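Local coordinates for surface antigen protein 2 (Candida albicans, PDB 4Y7S) that binds haem outside the cell and helps the fungus draw iron from human haemoglobin during hyphal growth, passing haem between related CFEM proteins, at residues A13-G17 and F18-I22; S100-S103 and A104-A108. All coordinates share one frame; numbering follows the deposited sequence.

Contact 1 (A13-G17 and F18-I22)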
# COMPACT_ATOMS: atom_id res chain seq x y z
N ALA A 13 15.72 17.08 6.64
CA ALA A 13 15.33 17.53 5.30
C ALA A 13 14.60 18.87 5.31
O ALA A 13 14.03 19.25 6.31
CB ALA A 13 14.47 16.47 4.63
N SER A 14 14.65 19.59 4.19
CA SER A 14 13.92 20.85 4.04
C SER A 14 12.45 20.60 3.77
O SER A 14 11.58 21.20 4.37
CB SER A 14 14.53 21.68 2.90
OG SER A 14 15.91 21.86 3.11
N ILE A 15 12.17 19.70 2.83
CA ILE A 15 10.82 19.29 2.49
C ILE A 15 10.65 17.84 2.99
O ILE A 15 9.98 17.59 3.98
CB ILE A 15 10.56 19.37 0.97
CG1 ILE A 15 10.76 20.81 0.47
CG2 ILE A 15 9.17 18.87 0.62
CD1 ILE A 15 10.74 20.91 -1.08
N ASN A 16 11.26 16.91 2.27
CA ASN A 16 11.36 15.53 2.74
C ASN A 16 12.51 14.83 2.00
O ASN A 16 13.11 15.40 1.10
CB ASN A 16 10.03 14.78 2.56
CG ASN A 16 9.56 14.71 1.10
OD1 ASN A 16 10.23 14.13 0.26
ND2 ASN A 16 8.39 15.26 0.83
N GLY A 17 12.82 13.60 2.40
CA GLY A 17 13.98 12.89 1.87
C GLY A 17 13.92 12.60 0.38
O GLY A 17 14.96 12.47 -0.26
N PHE A 18 12.72 12.51 -0.17
CA PHE A 18 12.53 12.29 -1.60
C PHE A 18 12.63 13.61 -2.36
O PHE A 18 13.43 13.76 -3.27
CB PHE A 18 11.19 11.62 -1.85
CG PHE A 18 10.80 11.47 -3.32
CD1 PHE A 18 11.38 10.50 -4.12
CD2 PHE A 18 9.82 12.29 -3.88
CE1 PHE A 18 11.00 10.35 -5.47
CE2 PHE A 18 9.43 12.15 -5.23
CZ PHE A 18 10.02 11.17 -6.01
N ALA A 19 11.81 14.57 -1.95
CA ALA A 19 11.79 15.90 -2.56
C ALA A 19 13.15 16.59 -2.58
O ALA A 19 13.51 17.19 -3.59
CB ALA A 19 10.78 16.77 -1.84
N ASP A 20 13.89 16.53 -1.47
CA ASP A 20 15.13 17.27 -1.35
C ASP A 20 16.11 16.82 -2.44
O ASP A 20 16.97 17.57 -2.85
CB ASP A 20 15.77 17.07 0.04
CG ASP A 20 15.12 17.94 1.13
OD1 ASP A 20 13.95 18.36 0.95
OD2 ASP A 20 15.78 18.22 2.17
N ARG A 21 16.01 15.57 -2.88
CA ARG A 21 16.97 15.07 -3.86
C ARG A 21 16.77 15.65 -5.25
O ARG A 21 17.72 15.76 -6.02
CB ARG A 21 16.89 13.55 -3.95
CG ARG A 21 17.20 12.83 -2.66
CD ARG A 21 18.64 13.08 -2.13
NE ARG A 21 18.60 12.61 -0.77
CZ ARG A 21 18.49 13.38 0.30
NH1 ARG A 21 18.52 14.69 0.20
NH2 ARG A 21 18.40 12.80 1.48
N ILE A 22 15.54 16.04 -5.58
CA ILE A 22 15.20 16.38 -6.96
C ILE A 22 14.46 17.71 -7.15
O ILE A 22 14.14 18.08 -8.29
CB ILE A 22 14.34 15.23 -7.58
CG1 ILE A 22 13.04 15.06 -6.82
CG2 ILE A 22 15.11 13.90 -7.54
CD1 ILE A 22 12.09 13.97 -7.43

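Contact 2 (S100-S103 and A104-A108)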
# COMPACT_ATOMS: atom_id res chain seq x y z
N SER A 100 -1.77 1.33 -11.53
CA SER A 100 -2.76 2.30 -12.03
C SER A 100 -2.13 3.70 -12.18
O SER A 100 -2.41 4.43 -13.13
CB SER A 100 -3.96 2.33 -11.09
OG SER A 100 -3.54 2.69 -9.77
N VAL A 101 -1.27 4.06 -11.24
CA VAL A 101 -0.58 5.36 -11.31
C VAL A 101 0.44 5.39 -12.44
O VAL A 101 0.56 6.40 -13.16
CB VAL A 101 0.12 5.69 -9.97
CG1 VAL A 101 0.98 6.95 -10.10
CG2 VAL A 101 -0.92 5.84 -8.85
N SER A 102 1.18 4.30 -12.62
CA SER A 102 2.10 4.21 -13.75
C SER A 102 1.36 4.40 -15.07
O SER A 102 1.85 5.09 -15.95
CB SER A 102 2.83 2.87 -13.75
OG SER A 102 3.92 2.90 -14.66
N SER A 103 0.20 3.76 -15.22
CA SER A 103 -0.59 3.87 -16.45
C SER A 103 -1.03 5.31 -16.67
O SER A 103 -0.98 5.81 -17.79
CB SER A 103 -1.81 2.94 -16.41
OG SER A 103 -1.41 1.59 -16.24
N ALA A 104 -1.45 5.97 -15.60
CA ALA A 104 -1.83 7.38 -15.67
C ALA A 104 -0.64 8.26 -16.09
O ALA A 104 -0.80 9.22 -16.84
CB ALA A 104 -2.40 7.86 -14.32
N LEU A 105 0.55 7.95 -15.59
CA LEU A 105 1.73 8.72 -15.97
C LEU A 105 2.07 8.49 -17.43
O LEU A 105 2.39 9.44 -18.15
CB LEU A 105 2.92 8.37 -15.10
CG LEU A 105 2.85 8.89 -13.66
CD1 LEU A 105 3.90 8.21 -12.80
CD2 LEU A 105 2.98 10.43 -13.63
N ASP A 106 2.00 7.23 -17.86
CA ASP A 106 2.22 6.87 -19.26
C ASP A 106 1.33 7.73 -20.16
O ASP A 106 1.77 8.27 -21.19
CB ASP A 106 1.93 5.39 -19.53
CG ASP A 106 2.96 4.45 -18.90
OD1 ASP A 106 4.00 4.94 -18.41
OD2 ASP A 106 2.73 3.22 -18.91
N ALA A 107 0.06 7.82 -19.78
CA ALA A 107 -0.91 8.59 -20.57
C ALA A 107 -0.55 10.08 -20.60
O ALA A 107 -0.63 10.73 -21.66
CB ALA A 107 -2.32 8.39 -20.01
N ALA A 108 -0.20 10.63 -19.45
CA ALA A 108 0.16 12.04 -19.36
C ALA A 108 1.38 12.36 -20.21
O ALA A 108 1.45 13.42 -20.86
CB ALA A 108 0.42 12.43 -17.91
O HOH W 1 2.89 1.57 -16.92

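Contact 1 (A13-G17 and F18-I22)
The backbone loops from Ala13 to Gly17 and turns into the short helix 19-22, with Asp20 N bonded to Asn16 O at 2.9 Å. The turn is an Asn-capped helix start in the CFEM helical basket. Asn16 OD1 accepts from Ala19 N at 2.8 Å, nearly straight at the hydrogen (173°). That donor lies above the carbonyl plane of the amide, 35° out of it. Phe18 N adds a weak bond to the same oxygen. Asn16 CG stands between its own backbone N and carbonyl carbon (chi1 61°), which brings OD1 over the helix start. Asn16 ND2 is bonded to Val34 O, which helps fix the amide. Asp20 reaches back to the loop and grips it with both carboxylate oxygens. Asp20 OD2 takes Ser14 N at 2.7 Å, and Asp20 OD1 takes Ile15 N at 2.9 Å; each uses its syn lone pair. Asn16 N adds a weak bond to Asp20 OD1. Two good N-H bonds and one weak one thus converge on the carboxylate, probably favouring its charged form. Ile15 CG2 rests on Ala19 CB at 3.6 Å. Gly17 O bonds Thr48 OG1 and also lies over one face of the Arg21 guanidinium, 3.7 Å from Arg21 CZ.

Contact 2 (S100-S103 and A104-A108)
Val101 and Leu105 run alongside each other, one turn apart, on the buried face of helix 99-110. Their methyls just meet, Val101 CG1 to Leu105 CD1 at 4.2 Å. The chi1 of Leu105 (-72°) folds its branch back toward the preceding turn, with Leu105 CG 3.4 Å from Val101 O. Here the packing is tight: Leu105 meets Val65 and Ala66 of helix 55-68 and Val74 of helix 72-87, while Val101 touches Asn63.

Ser102 and Asp106, also one turn apart, form a water-bridged polar edge. Ser102 OG and Asp106 OD1 are 4.3 Å apart and do not touch. A water joins the two side chains instead. It lies 2.8 Å from Ser102 OG and donates to Asp106 OD2 at 2.6 Å. Arg78 of helix 72-87 holds the same pair, with a salt bridge to Asp106 OD1 and a hydrogen bond to Ser102 OG. The loose side is at Ser103 and Ala107, which are exposed to solvent; Ser103 OG turns back to Ala99 O.

Leu105 N bonds Val101 O at 2.9 Å, and Asp106 N bonds Ser102 O at the same length. Ala104 to Ser100 and Ala107 to Ser103 continue the series. This i to i+4 pattern, with one apolar and one polar face, is that of an amphipathic alpha-helix, here packed on helices 55-68 and 72-87 within the CFEM fold.

In the fold
Contact 1 and contact 2 lie on opposite sides of the chain's centre. Their centres are 23 Å apart, and their nearest atoms are about 10 Å apart. Both touch helix 72-87: Phe18 meets Ala81 and Cys85, while Leu105 meets Val74 and Arg78. Trp95 is a second shared neighbour, meeting the Phe18 ring nearly parallel and also touching Leu105. Contact 1 is the one near the haem. Gly17 is about 6 Å from the side chain of Asp47, the axial ligand of the iron, and the Arg21 side chain is about 9 Å from the haem. Contact 2 lies away from this site, and its Ser100 end reaches neighbouring subunits.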